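Side-chain contacts in fimbrium subunit Fim1C (Bacteroides vulgatus, PDB 4QB7), which is probably a component of the tip of fimbriae, the surface filaments that mediate cell adhesion and biofilm formation: residues Gln149-Thr152 with Asn153-Lys157; Trp76-Thr79 with Asn80-Phe83; Thr31-Leu34 with Lys35-Gly39. All coordinates share one frame; numbering follows the deposited sequence.

How the contacts relate
All three contacts are short-range, and each is local, within its own continuous run of residues. Along the chain, contact 3 comes first, then contact 2, then contact 1. All lie around the mixed sheet that includes strands 40-47, 64-72, 75-77, 90-97 and 159-178. Contact 3 is the end of helix 30-36, just before strand 40-47. Contact 2 is where strand 75-77 passes into a loop. Contact 1 is in the loop between strands 141-143 and 159-178. The centres of contacts 1 and 2 are about 16 Å apart and do not touch. Those of contacts 2 and 3 are about 17 Å apart, yet Trp76 packs on the helix and ties strand 75-77 to it beside the sheet.

Contact 1: residues Gln149-Thr152 with Asn153-Lys157; sequences QDQT and NESNK
Thr152 and Ser155 face each other across a type I beta turn, Thr152-Ser155, in the loop between strands 141-143 and 159-178. The turn is closed by Ser155 N, which donates to Thr152 O at 3.1 Å from above the carbonyl plane. Thr152 also makes an ST turn. With chi1 at 73°, Thr152 OG1 stands between its own backbone N and carbonyl carbon. From there it accepts Glu154 N at 3.3 Å.

Ser155 points its side chain back at the start of the turn. Its OG accepts Thr152 N at 3.1 Å, and the bond is nearly straight (171°). This is a side-chain bond across the beta turn. The two hydroxyls accept different backbone N-H groups, OG1 of Thr152 that of Glu154 and OG of Ser155 that of Thr152, and stay 3.8 Å apart.

The end of the Gln151 side chain folds in alongside Ser155, with Gln151 CD 3.7 Å from Ser155 CB. Gln151 itself is held to strand 90-97 through backbone bonds with Ile91. A water bridges the turn to the next residue: it donates to Thr152 O at 2.8 Å and accepts from Asn156 N at 2.7 Å.

Contact 2: residues Trp76-Thr79 with Asn80-Phe83; sequences WGYT and NLRF. With SO4 (sulfate ion), chain O.
Tyr78 meets Asn80, Leu81 and Arg82 in a local ring-to-backbone contact at the surface, where strand 75-77 gives way to the loop that leads to strand 90-97. The chain turns at Thr79 and Asn80 and then runs past the tyrosine ring.

The ring takes its place through a chi1 of 55°, which sets CG between the backbone N and the carbonyl carbon of Tyr78. One edge of the ring then looks at the loop. Asn80 O lies in the ring plane, 3.1 Å from Tyr78 CD2, and Arg82 N lies at the same edge. The side chains of Tyr78 and Leu81 cross at about a right angle. Leu81 CD1 is 4.0 Å from Tyr78 CE2, the apolar part of the contact.

A sulfate ion, probably from the crystallisation liquor, sits over one face of the ring. Its O4 is 3.3 Å above the plane, displaced toward the rim. Tyr78 N donates to the same O4 at 3.2 Å and 166°. Leu81 CD1 lies 3.4 Å from O3 of the sulfate, so the ion lies against both Tyr78 and Leu81.

The polar ends are tied to other parts of the chain. Tyr78 OH is hydrogen-bonded to Ile14 O, just ahead of strand 15-18. Arg82 NE is bonded to Phe63 O. Tyr78 also packs on Leu16 of strand 15-18 and on Met64 and Glu67 of strand 64-72, the strand that pairs antiparallel with 75-77.

Contact 3: residues Thr31-Leu34 with Lys35-Gly39; sequences TSTL and KANAG
Lys35, Ala36 and Asn37 bond back to Thr31, Ser32 and Thr33 by regular helical hydrogen bonds. Lys35 N to Thr31 O is 2.9 Å, and the next two bonds are equally long.

The side chains four residues apart run alongside each other. Lys35 is extended beyond CG and lies beside Thr31, pointing the same way. Its CE is 3.8 Å from Thr31 CG2, and its CG passes 3.2 Å from Thr31 O. Asn37 lies beside Thr33 in the same manner, with Asn37 ND2 3.8 Å from Thr33 CG2. That methyl is directed there by chi1: OG1 of Thr33 stands beside the backbone N (-53°), and CG2 is anti to the backbone N.

These residues form the C-terminal part of helix 30-36, which leads into strand 40-47 of the mixed sheet in this fimbrillin-like protein. Asn37 is the first residue to leave helical backbone angles. The chain then bends back, with a positive phi of 72° at Gly39, and Gly39 returns to the last turn. Gly39 N gives a weak bond to Leu34 O at 3.1 Å, with an angle of 128°. Gly39 CA also approaches this oxygen, at 3.3 Å, in a CA-H...O contact.

Other polar groups have partners outside 31-39. Ser32 OG bonds to Glu28 OE1 and Thr29 O, and Thr33 OG1 also bonds to Thr29 O. Lys35 makes a cation-pi contact with Trp71, and the backbone Ala38 O accepts a hydrogen bond from His68 NE2.

Contact 1: residues Gln149-Thr152 with Asn153-Lys157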
ATOM      1  N   GLN A 149      -2.595  10.800 -22.063  1.00 42.90           N
ATOM      2  CA  GLN A 149      -2.495  12.248 -22.243  1.00 43.11           C
ATOM      3  C   GLN A 149      -2.549  12.577 -23.722  1.00 49.25           C
ATOM      4  O   GLN A 149      -2.101  11.774 -24.559  1.00 49.06           O
ATOM      5  CB  GLN A 149      -1.206  12.801 -21.638  1.00 44.01           C
ATOM      6  CG  GLN A 149      -1.045  12.415 -20.198  1.00 48.38           C
ATOM      7  CD  GLN A 149       0.203  12.961 -19.563  1.00 59.42           C
ATOM      8  OE1 GLN A 149       1.065  13.567 -20.214  1.00 51.89           O
ATOM      9  NE2 GLN A 149       0.323  12.730 -18.264  1.00 43.57           N
ATOM     10  N   ASP A 150      -3.107  13.756 -24.055  1.00 47.13           N
ATOM     11  CA  ASP A 150      -3.247  14.254 -25.441  1.00 47.68           C
ATOM     12  C   ASP A 150      -3.953  13.232 -26.338  1.00 51.63           C
ATOM     13  O   ASP A 150      -3.469  12.893 -27.425  1.00 52.32           O
ATOM     14  CB  ASP A 150      -1.882  14.644 -26.036  1.00 49.64           C
ATOM     15  CG  ASP A 150      -1.230  15.839 -25.392  1.00 55.59           C
ATOM     16  OD1 ASP A 150      -1.969  16.700 -24.836  1.00 53.84           O
ATOM     17  OD2 ASP A 150       0.006  15.936 -25.466  1.00 62.29           O
ATOM     18  N   GLN A 151      -5.099  12.740 -25.868  1.00 47.47           N
ATOM     19  CA  GLN A 151      -5.866  11.739 -26.604  1.00 46.95           C
ATOM     20  C   GLN A 151      -6.893  12.371 -27.524  1.00 50.58           C
ATOM     21  O   GLN A 151      -7.504  13.394 -27.199  1.00 49.67           O
ATOM     22  CB  GLN A 151      -6.566  10.776 -25.633  1.00 47.10           C
ATOM     23  CG  GLN A 151      -5.593  10.020 -24.720  1.00 44.37           C
ATOM     24  CD  GLN A 151      -4.802   8.978 -25.480  1.00 55.29           C
ATOM     25  OE1 GLN A 151      -3.626   9.167 -25.812  1.00 45.65           O
ATOM     26  NE2 GLN A 151      -5.426   7.841 -25.756  1.00 49.33           N
ATOM     27  N   THR A 152      -7.038  11.766 -28.697  1.00 47.53           N
ATOM     28  CA  THR A 152      -8.065  12.084 -29.684  1.00 47.32           C
ATOM     29  C   THR A 152      -8.816  10.779 -29.957  1.00 50.98           C
ATOM     30  O   THR A 152      -8.420   9.718 -29.470  1.00 49.48           O
ATOM     31  CB  THR A 152      -7.505  12.718 -30.959  1.00 49.47           C
ATOM     32  OG1 THR A 152      -6.827  11.741 -31.757  1.00 50.20           O
ATOM     33  CG2 THR A 152      -6.658  13.948 -30.695  1.00 44.55           C
ATOM     34  N   ASN A 153      -9.856  10.846 -30.766  1.00 48.77           N
ATOM     35  CA  ASN A 153     -10.640   9.692 -31.169  1.00 49.22           C
ATOM     36  C   ASN A 153      -9.764   8.664 -31.905  1.00 53.80           C
ATOM     37  O   ASN A 153     -10.099   7.489 -31.926  1.00 54.29           O
ATOM     38  CB  ASN A 153     -11.776  10.187 -32.075  1.00 52.99           C
ATOM     39  CG  ASN A 153     -12.630   9.109 -32.690  1.00 92.38           C
ATOM     40  OD1 ASN A 153     -13.182   8.225 -32.009  1.00 90.18           O
ATOM     41  ND2 ASN A 153     -12.737   9.156 -34.009  1.00 87.24           N
ATOM     42  N   GLU A 154      -8.647   9.114 -32.503  1.00 51.57           N
ATOM     43  CA  GLU A 154      -7.742   8.314 -33.324  1.00 52.13           C
ATOM     44  C   GLU A 154      -6.592   7.703 -32.538  1.00 54.69           C
ATOM     45  O   GLU A 154      -5.866   6.857 -33.072  1.00 56.54           O
ATOM     46  CB  GLU A 154      -7.163   9.179 -34.464  1.00 54.64           C
ATOM     47  CG  GLU A 154      -8.172   9.790 -35.441  1.00 69.61           C
ATOM     48  CD  GLU A 154      -9.057   8.842 -36.240  1.00114.81           C
ATOM     49  OE1 GLU A 154      -8.648   7.681 -36.496  1.00109.72           O
ATOM     50  OE2 GLU A 154     -10.160   9.281 -36.641  1.00124.67           O
ATOM     51  N   SER A 155      -6.426   8.100 -31.280  1.00 48.15           N
ATOM     52  CA  SER A 155      -5.305   7.660 -30.453  1.00 46.36           C
ATOM     53  C   SER A 155      -5.306   6.162 -30.235  1.00 52.27           C
ATOM     54  O   SER A 155      -4.283   5.520 -30.485  1.00 51.95           O
ATOM     55  CB  SER A 155      -5.295   8.390 -29.115  1.00 45.50           C
ATOM     56  OG  SER A 155      -4.814   9.713 -29.270  1.00 49.96           O
ATOM     57  N   ASN A 156      -6.452   5.599 -29.793  1.00 49.37           N
ATOM     58  CA  ASN A 156      -6.552   4.179 -29.480  1.00 48.36           C
ATOM     59  C   ASN A 156      -7.991   3.655 -29.705  1.00 51.75           C
ATOM     60  O   ASN A 156      -8.616   3.107 -28.792  1.00 51.26           O
ATOM     61  CB  ASN A 156      -6.077   3.956 -28.030  1.00 44.81           C
ATOM     62  CG  ASN A 156      -6.019   2.523 -27.572  1.00 61.88           C
ATOM     63  OD1 ASN A 156      -5.596   1.609 -28.301  1.00 62.02           O
ATOM     64  ND2 ASN A 156      -6.449   2.306 -26.345  1.00 46.31           N
ATOM     65  N   LYS A 157      -8.510   3.816 -30.939  1.00 48.34           N
ATOM     66  CA  LYS A 157      -9.829   3.303 -31.347  1.00 47.56           C
ATOM     67  C   LYS A 157     -10.986   3.902 -30.493  1.00 51.77           C
ATOM     68  O   LYS A 157     -12.024   3.253 -30.319  1.00 51.57           O
ATOM     69  CB  LYS A 157      -9.826   1.755 -31.271  1.00 47.96           C
ATOM     70  CG  LYS A 157      -8.656   1.151 -32.032  1.00 51.46           C
ATOM     71  CD  LYS A 157      -8.333  -0.286 -31.685  1.00 48.68           C
ATOM     72  CE  LYS A 157      -7.336  -0.812 -32.688  1.00 50.18           C
ATOM     73  NZ  LYS A 157      -7.262  -2.293 -32.684  1.00 78.27           N
TER
HETATM   74  O   HOH W   1      -8.620   6.991 -28.902  1.00 45.88           O

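Contact 2: residues Trp76-Thr79 with Asn80-Phe83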
ATOM      1  N   TRP A  76     -16.685  -1.465 -18.879  1.00 50.76           N
ATOM      2  CA  TRP A  76     -16.524  -0.314 -17.977  1.00 48.81           C
ATOM      3  C   TRP A  76     -17.379   0.833 -18.491  1.00 54.38           C
ATOM      4  O   TRP A  76     -17.374   1.108 -19.687  1.00 54.78           O
ATOM      5  CB  TRP A  76     -15.066   0.158 -17.877  1.00 45.26           C
ATOM      6  CG  TRP A  76     -14.144  -0.781 -17.194  1.00 44.37           C
ATOM      7  CD1 TRP A  76     -13.284  -1.664 -17.777  1.00 46.66           C
ATOM      8  CD2 TRP A  76     -13.933  -0.882 -15.785  1.00 44.00           C
ATOM      9  NE1 TRP A  76     -12.576  -2.339 -16.815  1.00 45.01           N
ATOM     10  CE2 TRP A  76     -12.988  -1.912 -15.578  1.00 46.44           C
ATOM     11  CE3 TRP A  76     -14.514  -0.257 -14.663  1.00 45.05           C
ATOM     12  CZ2 TRP A  76     -12.559  -2.285 -14.300  1.00 45.68           C
ATOM     13  CZ3 TRP A  76     -14.099  -0.641 -13.396  1.00 45.58           C
ATOM     14  CH2 TRP A  76     -13.138  -1.645 -13.223  1.00 45.81           C
ATOM     15  N   GLY A  77     -18.102   1.482 -17.591  1.00 51.49           N
ATOM     16  CA  GLY A  77     -18.970   2.597 -17.921  1.00 51.52           C
ATOM     17  C   GLY A  77     -18.958   3.712 -16.904  1.00 57.31           C
ATOM     18  O   GLY A  77     -18.391   3.589 -15.813  1.00 57.30           O
ATOM     19  N   TYR A  78     -19.564   4.821 -17.293  1.00 55.02           N
ATOM     20  CA  TYR A  78     -19.742   6.042 -16.515  1.00 54.80           C
ATOM     21  C   TYR A  78     -21.144   6.551 -16.856  1.00 63.27           C
ATOM     22  O   TYR A  78     -21.661   6.215 -17.929  1.00 63.39           O
ATOM     23  CB  TYR A  78     -18.614   7.064 -16.801  1.00 53.95           C
ATOM     24  CG  TYR A  78     -18.436   7.422 -18.264  1.00 54.37           C
ATOM     25  CD1 TYR A  78     -17.671   6.626 -19.110  1.00 55.82           C
ATOM     26  CD2 TYR A  78     -18.989   8.584 -18.791  1.00 55.28           C
ATOM     27  CE1 TYR A  78     -17.500   6.953 -20.456  1.00 56.18           C
ATOM     28  CE2 TYR A  78     -18.811   8.930 -20.133  1.00 56.09           C
ATOM     29  CZ  TYR A  78     -18.073   8.105 -20.965  1.00 62.17           C
ATOM     30  OH  TYR A  78     -17.901   8.417 -22.296  1.00 61.58           O
ATOM     31  N   THR A  79     -21.789   7.284 -15.933  1.00 63.86           N
ATOM     32  CA  THR A  79     -23.164   7.782 -16.093  1.00 66.52           C
ATOM     33  C   THR A  79     -23.237   9.056 -16.973  1.00 73.55           C
ATOM     34  O   THR A  79     -24.020   9.077 -17.933  1.00 74.44           O
ATOM     35  CB  THR A  79     -23.830   8.003 -14.726  1.00 81.18           C
ATOM     36  OG1 THR A  79     -23.091   8.983 -13.993  1.00 89.77           O
ATOM     37  CG2 THR A  79     -23.928   6.717 -13.904  1.00 78.94           C
ATOM     38  N   ASN A  80     -22.436  10.100 -16.661  1.00 71.53           N
ATOM     39  CA  ASN A  80     -22.453  11.360 -17.426  1.00 73.03           C
ATOM     40  C   ASN A  80     -21.724  11.185 -18.749  1.00 77.76           C
ATOM     41  O   ASN A  80     -20.504  11.328 -18.783  1.00 78.23           O
ATOM     42  CB  ASN A  80     -21.839  12.521 -16.616  1.00 75.67           C
ATOM     43  CG  ASN A  80     -22.605  12.865 -15.370  1.00110.29           C
ATOM     44  OD1 ASN A  80     -22.226  12.479 -14.260  1.00109.47           O
ATOM     45  ND2 ASN A  80     -23.713  13.582 -15.530  1.00105.00           N
ATOM     46  N   LEU A  81     -22.458  10.877 -19.831  1.00 74.43           N
ATOM     47  CA  LEU A  81     -21.859  10.641 -21.147  1.00 73.96           C
ATOM     48  C   LEU A  81     -21.150  11.855 -21.752  1.00 73.24           C
ATOM     49  O   LEU A  81     -21.582  13.003 -21.632  1.00 73.29           O
ATOM     50  CB  LEU A  81     -22.840  10.065 -22.165  1.00 75.90           C
ATOM     51  CG  LEU A  81     -22.235   8.904 -22.971  1.00 81.27           C
ATOM     52  CD1 LEU A  81     -22.013   7.639 -22.085  1.00 80.99           C
ATOM     53  CD2 LEU A  81     -23.065   8.604 -24.202  1.00 85.53           C
ATOM     54  N   ARG A  82     -19.997  11.552 -22.337  1.00 65.99           N
ATOM     55  CA  ARG A  82     -19.061  12.464 -22.956  1.00 64.03           C
ATOM     56  C   ARG A  82     -18.633  11.883 -24.274  1.00 64.58           C
ATOM     57  O   ARG A  82     -18.573  10.658 -24.432  1.00 62.85           O
ATOM     58  CB  ARG A  82     -17.836  12.681 -22.052  1.00 64.70           C
ATOM     59  CG  ARG A  82     -18.095  13.430 -20.759  1.00 73.70           C
ATOM     60  CD  ARG A  82     -18.169  14.938 -20.930  1.00 80.23           C
ATOM     61  NE  ARG A  82     -18.292  15.586 -19.625  1.00 87.22           N
ATOM     62  CZ  ARG A  82     -19.442  15.776 -18.983  1.00111.69           C
ATOM     63  NH1 ARG A  82     -20.592  15.402 -19.537  1.00103.50           N
ATOM     64  NH2 ARG A  82     -19.453  16.348 -17.786  1.00102.95           N
ATOM     65  N   PHE A  83     -18.297  12.771 -25.210  1.00 59.80           N
ATOM     66  CA  PHE A  83     -17.918  12.416 -26.560  1.00 58.88           C
ATOM     67  C   PHE A  83     -16.583  12.986 -26.916  1.00 57.32           C
ATOM     68  O   PHE A  83     -16.222  14.040 -26.396  1.00 57.79           O
ATOM     69  CB  PHE A  83     -18.990  12.957 -27.530  1.00 62.83           C
ATOM     70  CG  PHE A  83     -20.355  12.340 -27.316  1.00 66.68           C
ATOM     71  CD1 PHE A  83     -21.226  12.848 -26.352  1.00 71.02           C
ATOM     72  CD2 PHE A  83     -20.760  11.238 -28.056  1.00 70.24           C
ATOM     73  CE1 PHE A  83     -22.465  12.248 -26.116  1.00 72.66           C
ATOM     74  CE2 PHE A  83     -22.008  10.653 -27.835  1.00 74.46           C
ATOM     75  CZ  PHE A  83     -22.846  11.156 -26.857  1.00 72.78           C
TER
HETATM   76  S   SO4 O 414     -19.985   4.230 -21.432  0.50 82.71           S
HETATM   77  O1  SO4 O 414     -20.762   3.000 -21.250  0.50 82.74           O
HETATM   78  O2  SO4 O 414     -18.535   3.956 -21.387  0.50 81.44           O
HETATM   79  O3  SO4 O 414     -20.288   4.808 -22.744  0.50 83.76           O
HETATM   80  O4  SO4 O 414     -20.380   5.154 -20.370  0.50 81.58           O

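Contact 3: residues Thr31-Leu34 with Lys35-Gly39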
ATOM      1  N   THR A  31      -7.477  -5.035 -11.592  1.00 55.74           N
ATOM      2  CA  THR A  31      -8.736  -4.934 -12.330  1.00 55.53           C
ATOM      3  C   THR A  31      -9.892  -5.689 -11.669  1.00 59.35           C
ATOM      4  O   THR A  31     -10.988  -5.135 -11.595  1.00 59.93           O
ATOM      5  CB  THR A  31      -8.578  -5.419 -13.754  1.00 62.00           C
ATOM      6  OG1 THR A  31      -7.236  -5.188 -14.171  1.00 72.56           O
ATOM      7  CG2 THR A  31      -9.501  -4.716 -14.669  1.00 59.69           C
ATOM      8  N   SER A  32      -9.665  -6.928 -11.190  1.00 54.66           N
ATOM      9  CA  SER A  32     -10.737  -7.694 -10.565  1.00 55.18           C
ATOM     10  C   SER A  32     -11.185  -7.027  -9.255  1.00 58.06           C
ATOM     11  O   SER A  32     -12.389  -6.991  -8.977  1.00 57.87           O
ATOM     12  CB  SER A  32     -10.318  -9.139 -10.339  1.00 60.06           C
ATOM     13  OG  SER A  32      -9.170  -9.182  -9.514  1.00 71.54           O
ATOM     14  N   THR A  33     -10.231  -6.442  -8.498  1.00 53.75           N
ATOM     15  CA  THR A  33     -10.499  -5.699  -7.261  1.00 53.77           C
ATOM     16  C   THR A  33     -11.379  -4.469  -7.552  1.00 59.48           C
ATOM     17  O   THR A  33     -12.390  -4.273  -6.869  1.00 60.92           O
ATOM     18  CB  THR A  33      -9.198  -5.303  -6.593  1.00 64.30           C
ATOM     19  OG1 THR A  33      -8.390  -6.473  -6.436  1.00 65.33           O
ATOM     20  CG2 THR A  33      -9.420  -4.626  -5.258  1.00 63.36           C
ATOM     21  N   LEU A  34     -11.039  -3.690  -8.612  1.00 54.30           N
ATOM     22  CA  LEU A  34     -11.826  -2.533  -9.025  1.00 53.26           C
ATOM     23  C   LEU A  34     -13.202  -2.963  -9.504  1.00 57.91           C
ATOM     24  O   LEU A  34     -14.185  -2.279  -9.217  1.00 58.74           O
ATOM     25  CB  LEU A  34     -11.120  -1.717 -10.123  1.00 52.87           C
ATOM     26  CG  LEU A  34      -9.655  -1.360  -9.932  1.00 55.56           C
ATOM     27  CD1 LEU A  34      -9.189  -0.502 -11.041  1.00 55.32           C
ATOM     28  CD2 LEU A  34      -9.433  -0.646  -8.654  1.00 56.50           C
ATOM     29  N   LYS A  35     -13.288  -4.090 -10.222  1.00 54.73           N
ATOM     30  CA  LYS A  35     -14.574  -4.591 -10.714  1.00 55.78           C
ATOM     31  C   LYS A  35     -15.503  -4.981  -9.549  1.00 64.63           C
ATOM     32  O   LYS A  35     -16.683  -4.653  -9.571  1.00 65.85           O
ATOM     33  CB  LYS A  35     -14.375  -5.787 -11.661  1.00 56.44           C
ATOM     34  CG  LYS A  35     -13.827  -5.422 -13.021  1.00 55.72           C
ATOM     35  CD  LYS A  35     -13.476  -6.635 -13.828  1.00 58.43           C
ATOM     36  CE  LYS A  35     -12.890  -6.269 -15.164  1.00 60.70           C
ATOM     37  NZ  LYS A  35     -12.215  -7.434 -15.802  1.00 65.57           N
ATOM     38  N   ALA A  36     -14.959  -5.669  -8.533  1.00 64.58           N
ATOM     39  CA  ALA A  36     -15.705  -6.177  -7.377  1.00 66.09           C
ATOM     40  C   ALA A  36     -16.144  -5.063  -6.435  1.00 72.76           C
ATOM     41  O   ALA A  36     -17.288  -5.091  -5.969  1.00 74.61           O
ATOM     42  CB  ALA A  36     -14.862  -7.196  -6.615  1.00 66.11           C
ATOM     43  N   ASN A  37     -15.238  -4.085  -6.162  1.00 67.86           N
ATOM     44  CA  ASN A  37     -15.478  -2.969  -5.246  1.00 66.84           C
ATOM     45  C   ASN A  37     -16.126  -1.727  -5.903  1.00 69.17           C
ATOM     46  O   ASN A  37     -17.169  -1.840  -6.575  1.00 70.14           O
ATOM     47  CB  ASN A  37     -14.197  -2.587  -4.529  1.00 68.99           C
ATOM     48  CG  ASN A  37     -13.614  -3.717  -3.703  1.00109.27           C
ATOM     49  OD1 ASN A  37     -14.233  -4.784  -3.492  1.00104.86           O
ATOM     50  ND2 ASN A  37     -12.392  -3.506  -3.232  1.00103.47           N
ATOM     51  N   ALA A  38     -15.525  -0.549  -5.669  1.00 61.73           N
ATOM     52  CA  ALA A  38     -16.063   0.759  -6.024  1.00 59.90           C
ATOM     53  C   ALA A  38     -15.708   1.300  -7.435  1.00 56.53           C
ATOM     54  O   ALA A  38     -16.117   2.408  -7.779  1.00 54.55           O
ATOM     55  CB  ALA A  38     -15.584   1.754  -4.975  1.00 60.75           C
ATOM     56  N   GLY A  39     -14.942   0.554  -8.218  1.00 49.83           N
ATOM     57  CA  GLY A  39     -14.480   1.029  -9.513  1.00 47.93           C
ATOM     58  C   GLY A  39     -13.419   2.090  -9.312  1.00 50.69           C
ATOM     59  O   GLY A  39     -12.727   2.094  -8.296  1.00 51.70           O
TER